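Local atomic coordinates of Lmaj004091aaa (Leishmania major, PDB entry 1XTP), a protein that probably transfers methyl groups from S-adenosyl-L-methionine to the N-terminal amine of proteins that begin with an X-Pro-Lys sequence. Residues H75-I86 and R106-Y116; L54-A62 and P124-A132. All blocks are in the same frame, centred on the assembly; numbering follows the deposited sequence.

Contact 1 (H75-I86 and R106-Y116); sequences HDVDIEGSRNFI and RITKNLLTKLY. With SAI (S-adenosyl-L-homoselenocysteine), chain B.
R106 meets H75 and D78 where two helices of the Rossmann-like methyltransferase fold run side by side, with their axes 10.0 Å apart at closest approach and crossing at -31°. This polar end is the firmly bonded part. With CG anti to the backbone N (chi1 -178°) and a bend at chi3, the R106 chain slides past the H75 ring and presents its guanidinium edge to three partners. R106 NH1 and NH2 converge on one oxygen in an end-on salt bridge, with R106 NH1 to D78 OD2 at 2.9 Å. R106 NH1 also donates to H75 ND1 at 3.0 Å, tilted from the imidazole plane, which stands 83° from the guanidinium. NE and NH2 are thereby held to grip the two carboxylate oxygens of the bound product analogue. The other oxygen of D78 is engaged by K196 and Q165, so this acid positions the arginine from a second shell.

Close packing continues at L111, a knob in a hole formed by I79, S82, R83 and I86, with L111 CD2 pressed to 3.5 Å from S82 CB. Looser than both is the side where R83 offers L111 its CB and CG while its guanidinium turns away to E80, and L115 CD1 only reaches I86 CG2 at 4.5 Å. Near H75, the N110 amide lies at the edge of the imidazole, and N110 ND2 donates to R106 O at 2.7 Å.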
loop_
_atom_site.group_PDB
_atom_site.type_symbol
_atom_site.label_atom_id
_atom_site.label_comp_id
_atom_site.label_asym_id
_atom_site.label_seq_id
_atom_site.Cartn_x
_atom_site.Cartn_y
_atom_site.Cartn_z
ATOM N N HIS A 75 -14.972 -6.304 3.312
ATOM C CA HIS A 75 -13.937 -7.322 3.406
ATOM C C HIS A 75 -14.089 -8.421 2.357
ATOM O O HIS A 75 -13.169 -8.680 1.566
ATOM C CB HIS A 75 -13.935 -7.928 4.811
ATOM C CG HIS A 75 -13.006 -9.085 4.951
ATOM N ND1 HIS A 75 -11.639 -8.935 5.014
ATOM C CD2 HIS A 75 -13.241 -10.418 4.981
ATOM C CE1 HIS A 75 -11.074 -10.124 5.112
ATOM N NE2 HIS A 75 -12.024 -11.040 5.089
ATOM N N ASP A 76 -15.260 -9.042 2.331
ATOM C CA ASP A 76 -15.488 -10.211 1.468
ATOM C C ASP A 76 -15.266 -9.908 -0.011
ATOM O O ASP A 76 -14.582 -10.658 -0.703
ATOM C CB ASP A 76 -16.902 -10.784 1.673
ATOM C CG ASP A 76 -17.088 -11.436 3.039
ATOM O OD1 ASP A 76 -16.106 -11.991 3.590
ATOM O OD2 ASP A 76 -18.228 -11.399 3.555
ATOM N N VAL A 77 -15.836 -8.808 -0.478
ATOM C CA VAL A 77 -15.642 -8.375 -1.860
ATOM C C VAL A 77 -14.172 -8.035 -2.149
ATOM O O VAL A 77 -13.642 -8.420 -3.195
ATOM C CB VAL A 77 -16.594 -7.200 -2.244
ATOM C CG1 VAL A 77 -16.320 -5.971 -1.401
ATOM C CG2 VAL A 77 -16.452 -6.838 -3.722
ATOM N N ASP A 78 -13.501 -7.360 -1.214
ATOM C CA ASP A 78 -12.105 -7.058 -1.378
ATOM C C ASP A 78 -11.262 -8.311 -1.563
ATOM O O ASP A 78 -10.431 -8.364 -2.453
ATOM C CB ASP A 78 -11.574 -6.264 -0.170
ATOM C CG ASP A 78 -10.068 -6.135 -0.182
ATOM O OD1 ASP A 78 -9.546 -5.511 -1.131
ATOM O OD2 ASP A 78 -9.411 -6.688 0.735
ATOM N N ILE A 79 -11.454 -9.301 -0.704
ATOM C CA ILE A 79 -10.655 -10.520 -0.745
ATOM C C ILE A 79 -10.929 -11.337 -2.035
ATOM O O ILE A 79 -10.006 -11.887 -2.650
ATOM C CB ILE A 79 -10.920 -11.374 0.535
ATOM C CG1 ILE A 79 -10.347 -10.666 1.777
ATOM C CG2 ILE A 79 -10.317 -12.772 0.412
ATOM C CD1 ILE A 79 -8.808 -10.452 1.765
ATOM N N GLU A 80 -12.186 -11.394 -2.457
ATOM C CA GLU A 80 -12.533 -12.118 -3.683
ATOM C C GLU A 80 -11.948 -11.442 -4.941
ATOM O O GLU A 80 -11.399 -12.112 -5.823
ATOM C CB GLU A 80 -14.051 -12.279 -3.780
ATOM C CG GLU A 80 -14.537 -13.071 -4.990
ATOM C CD GLU A 80 -14.139 -14.558 -4.972
ATOM O OE1 GLU A 80 -13.468 -15.019 -4.019
ATOM O OE2 GLU A 80 -14.528 -15.276 -5.923
ATOM N N GLY A 81 -12.036 -10.116 -5.007
ATOM C CA GLY A 81 -11.379 -9.346 -6.084
ATOM C C GLY A 81 -9.870 -9.572 -6.204
ATOM O O GLY A 81 -9.345 -9.715 -7.308
ATOM N N SER A 82 -9.178 -9.589 -5.065
ATOM C CA SER A 82 -7.747 -9.846 -5.033
ATOM C C SER A 82 -7.425 -11.273 -5.491
ATOM O O SER A 82 -6.483 -11.510 -6.260
ATOM C CB SER A 82 -7.217 -9.648 -3.616
ATOM O OG SER A 82 -7.300 -8.301 -3.239
ATOM N N ARG A 83 -8.199 -12.224 -4.990
ATOM C CA ARG A 83 -7.994 -13.628 -5.339
ATOM C C ARG A 83 -8.157 -13.876 -6.852
ATOM O O ARG A 83 -7.308 -14.538 -7.484
ATOM C CB ARG A 83 -8.944 -14.510 -4.546
ATOM C CG ARG A 83 -8.657 -15.978 -4.755
ATOM C CD ARG A 83 -9.726 -16.870 -4.144
ATOM N NE ARG A 83 -11.015 -16.811 -4.834
ATOM C CZ ARG A 83 -11.256 -17.277 -6.065
ATOM N NH1 ARG A 83 -10.291 -17.826 -6.807
ATOM N NH2 ARG A 83 -12.484 -17.176 -6.569
ATOM N N ASN A 84 -9.232 -13.334 -7.426
ATOM C CA ASN A 84 -9.472 -13.413 -8.876
ATOM C C ASN A 84 -8.393 -12.680 -9.694
ATOM O O ASN A 84 -7.938 -13.172 -10.717
ATOM C CB ASN A 84 -10.871 -12.883 -9.221
ATOM C CG ASN A 84 -11.992 -13.796 -8.712
ATOM O OD1 ASN A 84 -11.781 -14.979 -8.473
ATOM N ND2 ASN A 84 -13.187 -13.240 -8.550
ATOM N N PHE A 85 -7.956 -11.526 -9.207
ATOM C CA PHE A 85 -6.892 -10.779 -9.865
ATOM C C PHE A 85 -5.579 -11.559 -9.850
ATOM O O PHE A 85 -4.960 -11.736 -10.895
ATOM C CB PHE A 85 -6.698 -9.408 -9.206
ATOM C CG PHE A 85 -5.677 -8.530 -9.900
ATOM C CD1 PHE A 85 -6.027 -7.766 -10.997
ATOM C CD2 PHE A 85 -4.371 -8.457 -9.435
ATOM C CE1 PHE A 85 -5.094 -6.949 -11.618
ATOM C CE2 PHE A 85 -3.442 -7.643 -10.055
ATOM C CZ PHE A 85 -3.807 -6.889 -11.150
ATOM N N ILE A 86 -5.164 -12.019 -8.674
ATOM C CA ILE A 86 -3.912 -12.787 -8.560
ATOM C C ILE A 86 -3.942 -14.085 -9.383
ATOM O O ILE A 86 -2.937 -14.451 -10.009
ATOM C CB ILE A 86 -3.575 -13.132 -7.105
ATOM C CG1 ILE A 86 -3.272 -11.853 -6.309
ATOM C CG2 ILE A 86 -2.373 -14.082 -7.049
ATOM C CD1 ILE A 86 -3.488 -12.009 -4.831
ATOM N N ARG A 106 -4.939 -9.485 8.143
ATOM C CA ARG A 106 -6.203 -9.777 7.463
ATOM C C ARG A 106 -6.044 -10.386 6.070
ATOM O O ARG A 106 -6.746 -11.365 5.717
ATOM C CB ARG A 106 -7.029 -8.488 7.342
ATOM C CG ARG A 106 -8.416 -8.670 6.682
ATOM C CD ARG A 106 -9.091 -7.302 6.438
ATOM N NE ARG A 106 -8.360 -6.547 5.417
ATOM C CZ ARG A 106 -8.558 -6.629 4.104
ATOM N NH1 ARG A 106 -9.504 -7.398 3.587
ATOM N NH2 ARG A 106 -7.805 -5.904 3.296
ATOM N N ILE A 107 -5.164 -9.790 5.259
ATOM C CA ILE A 107 -4.932 -10.293 3.930
ATOM C C ILE A 107 -4.202 -11.665 3.968
ATOM O O ILE A 107 -4.541 -12.588 3.211
ATOM C CB ILE A 107 -4.173 -9.252 3.046
ATOM C CG1 ILE A 107 -5.014 -7.967 2.905
ATOM C CG2 ILE A 107 -3.866 -9.857 1.644
ATOM C CD1 ILE A 107 -4.272 -6.786 2.304
ATOM N N THR A 108 -3.214 -11.791 4.838
ATOM C CA THR A 108 -2.511 -13.056 5.023
ATOM C C THR A 108 -3.477 -14.152 5.493
ATOM O O THR A 108 -3.472 -15.246 4.945
ATOM C CB THR A 108 -1.328 -12.923 6.007
ATOM O OG1 THR A 108 -0.417 -11.937 5.515
ATOM C CG2 THR A 108 -0.564 -14.268 6.178
ATOM N N LYS A 109 -4.328 -13.841 6.468
ATOM C CA LYS A 109 -5.224 -14.842 7.040
ATOM C C LYS A 109 -6.232 -15.367 6.021
ATOM O O LYS A 109 -6.471 -16.572 5.956
ATOM C CB LYS A 109 -5.966 -14.293 8.268
ATOM C CG LYS A 109 -6.809 -15.355 8.984
ATOM C CD LYS A 109 -7.195 -14.947 10.391
ATOM N N ASN A 110 -6.799 -14.457 5.227
ATOM C CA ASN A 110 -7.936 -14.765 4.368
ATOM C C ASN A 110 -7.570 -14.999 2.906
ATOM O O ASN A 110 -8.408 -15.430 2.141
ATOM C CB ASN A 110 -8.967 -13.632 4.451
ATOM C CG ASN A 110 -9.538 -13.473 5.844
ATOM O OD1 ASN A 110 -10.447 -14.209 6.238
ATOM N ND2 ASN A 110 -8.975 -12.536 6.618
ATOM N N LEU A 111 -6.341 -14.700 2.507
ATOM C CA LEU A 111 -5.968 -14.904 1.110
ATOM C C LEU A 111 -4.644 -15.614 0.946
ATOM O O LEU A 111 -4.572 -16.636 0.286
ATOM C CB LEU A 111 -5.947 -13.572 0.344
ATOM C CG LEU A 111 -5.728 -13.657 -1.181
ATOM C CD1 LEU A 111 -6.585 -14.734 -1.871
ATOM C CD2 LEU A 111 -5.979 -12.319 -1.808
ATOM N N LEU A 112 -3.589 -15.078 1.541
ATOM C CA LEU A 112 -2.262 -15.533 1.194
ATOM C C LEU A 112 -1.992 -16.930 1.723
ATOM O O LEU A 112 -1.324 -17.734 1.036
ATOM C CB LEU A 112 -1.203 -14.522 1.643
ATOM C CG LEU A 112 -1.427 -13.091 1.136
ATOM C CD1 LEU A 112 -0.421 -12.138 1.780
ATOM C CD2 LEU A 112 -1.368 -13.014 -0.387
ATOM N N THR A 113 -2.542 -17.257 2.897
ATOM C CA THR A 113 -2.354 -18.594 3.470
ATOM C C THR A 113 -3.050 -19.699 2.640
ATOM O O THR A 113 -2.734 -20.891 2.788
ATOM C CB THR A 113 -2.793 -18.680 4.955
ATOM O OG1 THR A 113 -4.114 -18.157 5.104
ATOM C CG2 THR A 113 -1.850 -17.896 5.859
ATOM N N LYS A 114 -3.959 -19.310 1.754
ATOM C CA LYS A 114 -4.599 -20.259 0.835
ATOM C C LYS A 114 -3.831 -20.440 -0.463
ATOM O O LYS A 114 -4.057 -21.420 -1.162
ATOM C CB LYS A 114 -6.010 -19.798 0.479
ATOM C CG LYS A 114 -6.983 -19.864 1.623
ATOM C CD LYS A 114 -8.338 -19.280 1.240
ATOM C CE LYS A 114 -9.390 -19.675 2.269
ATOM N NZ LYS A 114 -10.748 -19.147 1.958
ATOM N N LEU A 115 -2.961 -19.485 -0.802
ATOM C CA LEU A 115 -2.272 -19.463 -2.097
ATOM C C LEU A 115 -0.757 -19.658 -2.040
ATOM O O LEU A 115 -0.155 -20.061 -3.035
ATOM C CB LEU A 115 -2.534 -18.124 -2.774
ATOM C CG LEU A 115 -3.957 -17.750 -3.134
ATOM C CD1 LEU A 115 -4.017 -16.313 -3.512
ATOM C CD2 LEU A 115 -4.446 -18.600 -4.300
ATOM N N TYR A 116 -0.131 -19.334 -0.910
ATOM C CA TYR A 116 1.325 -19.386 -0.797
ATOM C C TYR A 116 1.770 -20.344 0.302
ATOM O O TYR A 116 1.166 -20.411 1.371
ATOM C CB TYR A 116 1.915 -17.975 -0.598
ATOM C CG TYR A 116 1.614 -17.115 -1.796
ATOM C CD1 TYR A 116 0.411 -16.414 -1.881
ATOM C CD2 TYR A 116 2.485 -17.052 -2.872
ATOM C CE1 TYR A 116 0.094 -15.673 -2.963
ATOM C CE2 TYR A 116 2.173 -16.295 -3.991
ATOM C CZ TYR A 116 0.969 -15.618 -4.035
ATOM O OH TYR A 116 0.639 -14.874 -5.131
HETATM N N SAI B . -2.833 -4.025 4.739
HETATM C CA SAI B . -3.749 -4.422 5.847
HETATM C CB SAI B . -3.883 -3.290 6.844
HETATM C CG SAI B . -4.473 -1.991 6.316
HETATM SE SE SAI B . -4.551 -0.669 7.774
HETATM C C SAI B . -5.155 -4.751 5.371
HETATM O O SAI B . -5.546 -4.375 4.267
HETATM O OXT SAI B . -5.936 -5.366 6.096
HETATM C "C5'" SAI B . -2.853 0.245 7.351
HETATM C "C4'" SAI B . -1.641 -0.378 8.049
HETATM O "O4'" SAI B . -0.495 0.280 7.594
HETATM C "C3'" SAI B . -1.625 -0.233 9.563
HETATM O "O3'" SAI B . -1.408 -1.477 10.175
HETATM C "C2'" SAI B . -0.476 0.691 9.888
HETATM O "O2'" SAI B . 0.156 0.377 11.121
HETATM C "C1'" SAI B . 0.395 0.405 8.690
HETATM N N9 SAI B . 1.383 1.432 8.391
HETATM C C8 SAI B . 1.280 2.784 8.630
HETATM N N7 SAI B . 2.397 3.363 8.197
HETATM C C5 SAI B . 3.210 2.399 7.669
HETATM C C6 SAI B . 4.470 2.449 7.077
HETATM N N6 SAI B . 5.100 3.619 6.959
HETATM N N1 SAI B . 5.060 1.279 6.628
HETATM C C2 SAI B . 4.417 0.056 6.774
HETATM N N3 SAI B . 3.160 0.022 7.352
HETATM C C4 SAI B . 2.575 1.175 7.781
#

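Contact 2 (L54-A62 and P124-A132); sequences LEYWRTVPA and PVKHMLEEA. With SAI (S-adenosyl-L-homoselenocysteine), chain B.
Hydrogen bonding across the contact rests on H127, whose NE2 donates to V60 O at 2.7 Å. The bond is nearly straight, 167° at the hydrogen, and the oxygen lies close to the imidazole plane. A chi1 of 81° puts CG between the backbone N and carbonyl carbon, directing the ring, NE2 and CE1 foremost, toward the turn that follows helix 49-58. There H127 CE1 also approaches two carbonyl oxygens, W57 O and, at 3.0 Å, R58 O. W57 O and V60 O lie at the ring edge, while R58 O approaches obliquely.

Apolar contacts flank this bond. L54 CD2 reaches P124 CG at 3.8 Å, and V125 CG2 lies as close to W57 CB. Beyond H127, A62 CB settles against E131 CB and the selenium of selenomethionine M128, whose chain is bent at chi2 and chi3; the E131 carboxylate itself pairs with R134.

V125 is the N-cap residue of helix 126-135, which follows strand 118-123 in the Rossmann-like methyltransferase fold, so the 54-62 segment packs beside the strand-to-helix turn at the ribose of the ligand.

Contacts to the bound S-adenosyl-L-homoselenocysteine complete the set. One face of the W57 indole lies over the ribose, with C3' above the ring centre, and W57 CH2 comes to 3.4 Å from the ligand selenium. The indole NE1 is hydrogen-bonded to Y170. P124 CD touches adenine N3 at 3.2 Å, and V125 CG2 approaches ribose O2' at the same distance.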
loop_
_atom_site.group_PDB
_atom_site.type_symbol
_atom_site.label_atom_id
_atom_site.label_comp_id
_atom_site.label_asym_id
_atom_site.label_seq_id
_atom_site.Cartn_x
_atom_site.Cartn_y
_atom_site.Cartn_z
ATOM N N LEU A 54 2.007 6.797 12.611
ATOM C CA LEU A 54 2.304 5.744 13.570
ATOM C C LEU A 54 1.628 6.026 14.900
ATOM O O LEU A 54 1.175 5.118 15.563
ATOM C CB LEU A 54 3.820 5.619 13.779
ATOM C CG LEU A 54 4.647 5.159 12.581
ATOM C CD1 LEU A 54 6.108 5.024 12.976
ATOM C CD2 LEU A 54 4.109 3.847 11.990
ATOM N N GLU A 55 1.588 7.297 15.285
ATOM C CA GLU A 55 0.914 7.701 16.501
ATOM C C GLU A 55 -0.589 7.539 16.364
ATOM O O GLU A 55 -1.262 7.154 17.316
ATOM C CB GLU A 55 1.285 9.130 16.876
ATOM C CG GLU A 55 0.529 9.697 18.075
ATOM C CD GLU A 55 0.637 8.859 19.351
ATOM O OE1 GLU A 55 1.567 8.031 19.526
ATOM O OE2 GLU A 55 -0.223 9.065 20.216
ATOM N N TYR A 56 -1.116 7.816 15.188
ATOM C CA TYR A 56 -2.531 7.570 14.928
ATOM C C TYR A 56 -2.868 6.087 15.076
ATOM O O TYR A 56 -3.860 5.720 15.681
ATOM C CB TYR A 56 -2.915 8.061 13.527
ATOM C CG TYR A 56 -4.323 7.686 13.127
ATOM C CD1 TYR A 56 -5.408 8.498 13.462
ATOM C CD2 TYR A 56 -4.565 6.518 12.421
ATOM C CE1 TYR A 56 -6.687 8.152 13.099
ATOM C CE2 TYR A 56 -5.835 6.168 12.045
ATOM C CZ TYR A 56 -6.887 6.980 12.385
ATOM O OH TYR A 56 -8.145 6.605 12.012
ATOM N N TRP A 57 -2.031 5.227 14.519
ATOM C CA TRP A 57 -2.336 3.807 14.537
ATOM C C TRP A 57 -2.128 3.158 15.882
ATOM O O TRP A 57 -2.692 2.107 16.120
ATOM C CB TRP A 57 -1.577 3.071 13.450
ATOM C CG TRP A 57 -2.268 3.242 12.143
ATOM C CD1 TRP A 57 -1.977 4.157 11.180
ATOM C CD2 TRP A 57 -3.403 2.510 11.674
ATOM N NE1 TRP A 57 -2.832 4.022 10.141
ATOM C CE2 TRP A 57 -3.734 3.030 10.419
ATOM C CE3 TRP A 57 -4.171 1.460 12.201
ATOM C CZ2 TRP A 57 -4.778 2.528 9.648
ATOM C CZ3 TRP A 57 -5.229 0.954 11.428
ATOM C CH2 TRP A 57 -5.523 1.497 10.172
ATOM N N ARG A 58 -1.351 3.803 16.760
ATOM C CA ARG A 58 -1.059 3.282 18.081
ATOM C C ARG A 58 -2.333 3.003 18.847
ATOM O O ARG A 58 -2.396 2.045 19.591
ATOM C CB ARG A 58 -0.195 4.280 18.874
ATOM C CG ARG A 58 0.279 3.787 20.221
ATOM C CD ARG A 58 1.158 4.805 20.961
ATOM N NE ARG A 58 0.400 6.006 21.276
ATOM C CZ ARG A 58 -0.459 6.111 22.277
ATOM N NH1 ARG A 58 -0.668 5.109 23.119
ATOM N NH2 ARG A 58 -1.117 7.246 22.439
ATOM N N THR A 59 -3.330 3.865 18.682
ATOM C CA THR A 59 -4.613 3.728 19.374
ATOM C C THR A 59 -5.770 3.167 18.510
ATOM O O THR A 59 -6.904 3.103 18.949
ATOM C CB THR A 59 -5.017 5.077 19.989
ATOM O OG1 THR A 59 -4.809 6.126 19.026
ATOM C CG2 THR A 59 -4.157 5.338 21.243
ATOM N N VAL A 60 -5.490 2.715 17.306
ATOM C CA VAL A 60 -6.532 2.033 16.511
ATOM C C VAL A 60 -6.669 0.603 17.049
ATOM O O VAL A 60 -5.651 -0.076 17.236
ATOM C CB VAL A 60 -6.170 2.022 15.028
ATOM C CG1 VAL A 60 -7.206 1.227 14.179
ATOM C CG2 VAL A 60 -6.062 3.450 14.515
ATOM N N PRO A 61 -7.912 0.143 17.332
ATOM C CA PRO A 61 -8.065 -1.249 17.754
ATOM C C PRO A 61 -7.476 -2.220 16.751
ATOM O O PRO A 61 -7.546 -1.985 15.529
ATOM C CB PRO A 61 -9.587 -1.434 17.820
ATOM C CG PRO A 61 -10.096 -0.107 18.083
ATOM C CD PRO A 61 -9.216 0.816 17.281
ATOM N N ALA A 62 -6.873 -3.288 17.268
ATOM C CA ALA A 62 -6.293 -4.325 16.432
ATOM C C ALA A 62 -7.437 -5.270 16.070
ATOM O O ALA A 62 -7.475 -6.405 16.508
ATOM C CB ALA A 62 -5.141 -5.067 17.178
ATOM N N PRO A 124 4.752 -2.003 11.237
ATOM C CA PRO A 124 5.503 -1.216 12.224
ATOM C C PRO A 124 4.848 -1.031 13.573
ATOM O O PRO A 124 5.536 -0.682 14.538
ATOM C CB PRO A 124 5.616 0.153 11.533
ATOM C CG PRO A 124 4.354 0.250 10.748
ATOM C CD PRO A 124 4.101 -1.126 10.242
ATOM N N VAL A 125 3.533 -1.211 13.649
ATOM C CA VAL A 125 2.814 -0.998 14.908
ATOM C C VAL A 125 2.718 -2.267 15.719
ATOM O O VAL A 125 2.140 -3.259 15.288
ATOM C CB VAL A 125 1.417 -0.396 14.689
ATOM C CG1 VAL A 125 0.718 -0.196 16.005
ATOM C CG2 VAL A 125 1.574 0.944 13.957
ATOM N N LYS A 126 3.270 -2.186 16.923
ATOM C CA LYS A 126 3.525 -3.337 17.784
ATOM C C LYS A 126 2.260 -4.089 18.164
ATOM O O LYS A 126 2.215 -5.310 18.052
ATOM C CB LYS A 126 4.259 -2.873 19.056
ATOM C CG LYS A 126 4.824 -3.991 19.903
ATOM N N HIS A 127 1.218 -3.381 18.592
ATOM C CA HIS A 127 -0.005 -4.090 18.984
ATOM C C HIS A 127 -0.767 -4.659 17.786
ATOM O O HIS A 127 -1.582 -5.564 17.954
ATOM C CB HIS A 127 -0.913 -3.225 19.852
ATOM C CG HIS A 127 -1.757 -2.268 19.081
ATOM N ND1 HIS A 127 -1.247 -1.125 18.511
ATOM C CD2 HIS A 127 -3.084 -2.278 18.801
ATOM C CE1 HIS A 127 -2.224 -0.469 17.912
ATOM N NE2 HIS A 127 -3.349 -1.146 18.075
HETATM N N MSE A 128 -0.510 -4.130 16.590
HETATM C CA MSE A 128 -1.088 -4.695 15.363
HETATM C C MSE A 128 -0.375 -6.008 15.025
HETATM O O MSE A 128 -1.018 -7.031 14.766
HETATM C CB MSE A 128 -0.968 -3.727 14.181
HETATM C CG MSE A 128 -1.620 -2.365 14.371
HETATM SE SE MSE A 128 -3.556 -2.503 14.505
HETATM C CE MSE A 128 -3.910 -3.177 12.857
ATOM N N LEU A 129 0.955 -5.972 15.038
ATOM C CA LEU A 129 1.766 -7.149 14.719
ATOM C C LEU A 129 1.583 -8.293 15.722
ATOM O O LEU A 129 1.562 -9.468 15.344
ATOM C CB LEU A 129 3.243 -6.761 14.632
ATOM C CG LEU A 129 4.241 -7.818 14.127
ATOM C CD1 LEU A 129 3.885 -8.300 12.744
ATOM C CD2 LEU A 129 5.648 -7.235 14.112
ATOM N N GLU A 130 1.468 -7.936 16.992
ATOM C CA GLU A 130 1.228 -8.902 18.066
ATOM C C GLU A 130 -0.104 -9.612 17.909
ATOM O O GLU A 130 -0.197 -10.810 18.101
ATOM C CB GLU A 130 1.293 -8.215 19.444
ATOM C CG GLU A 130 2.719 -7.875 19.915
ATOM C CD GLU A 130 3.674 -9.079 19.844
ATOM O OE1 GLU A 130 3.335 -10.146 20.418
ATOM O OE2 GLU A 130 4.747 -8.952 19.198
ATOM N N GLU A 131 -1.135 -8.862 17.564
ATOM C CA GLU A 131 -2.434 -9.451 17.297
ATOM C C GLU A 131 -2.429 -10.362 16.061
ATOM O O GLU A 131 -3.074 -11.412 16.067
ATOM C CB GLU A 131 -3.472 -8.342 17.151
ATOM C CG GLU A 131 -4.861 -8.834 16.825
ATOM C CD GLU A 131 -5.446 -9.753 17.885
ATOM O OE1 GLU A 131 -5.024 -9.692 19.059
ATOM O OE2 GLU A 131 -6.362 -10.530 17.536
ATOM N N ALA A 132 -1.726 -9.950 15.007
ATOM C CA ALA A 132 -1.485 -10.807 13.843
ATOM C C ALA A 132 -0.906 -12.167 14.216
ATOM O O ALA A 132 -1.349 -13.194 13.689
ATOM C CB ALA A 132 -0.533 -10.101 12.864
HETATM N N SAI B . -2.833 -4.025 4.739
HETATM C CA SAI B . -3.749 -4.422 5.847
HETATM C CB SAI B . -3.883 -3.290 6.844
HETATM C CG SAI B . -4.473 -1.991 6.316
HETATM SE SE SAI B . -4.551 -0.669 7.774
HETATM C C SAI B . -5.155 -4.751 5.371
HETATM O O SAI B . -5.546 -4.375 4.267
HETATM O OXT SAI B . -5.936 -5.366 6.096
HETATM C "C5'" SAI B . -2.853 0.245 7.351
HETATM C "C4'" SAI B . -1.641 -0.378 8.049
HETATM O "O4'" SAI B . -0.495 0.280 7.594
HETATM C "C3'" SAI B . -1.625 -0.233 9.563
HETATM O "O3'" SAI B . -1.408 -1.477 10.175
HETATM C "C2'" SAI B . -0.476 0.691 9.888
HETATM O "O2'" SAI B . 0.156 0.377 11.121
HETATM C "C1'" SAI B . 0.395 0.405 8.690
HETATM N N9 SAI B . 1.383 1.432 8.391
HETATM C C8 SAI B . 1.280 2.784 8.630
HETATM N N7 SAI B . 2.397 3.363 8.197
HETATM C C5 SAI B . 3.210 2.399 7.669
HETATM C C6 SAI B . 4.470 2.449 7.077
HETATM N N6 SAI B . 5.100 3.619 6.959
HETATM N N1 SAI B . 5.060 1.279 6.628
HETATM C C2 SAI B . 4.417 0.056 6.774
HETATM N N3 SAI B . 3.160 0.022 7.352
HETATM C C4 SAI B . 2.575 1.175 7.781
#

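Overall arrangement
Contact 1 and contact 2 have centres 21 Å apart and do not touch, their nearest atoms being about 6 Å from each other, yet both reach the same ligand. Both segments of contact 1 fall between the two segments of contact 2 in sequence: helix 49-58 comes first, then helices 75-87 and 106-115, and finally helix 126-135. Strand 118-123 of the seven-stranded mixed sheet links the later segments of the two contacts, running between helix 106-115 and helix 126-135. The product analogue spans the gap: contact 1 holds its amino-acid carboxylate, and contact 2 lines its adenosine and selenium part, so the two contacts serve different portions of one binding pocket.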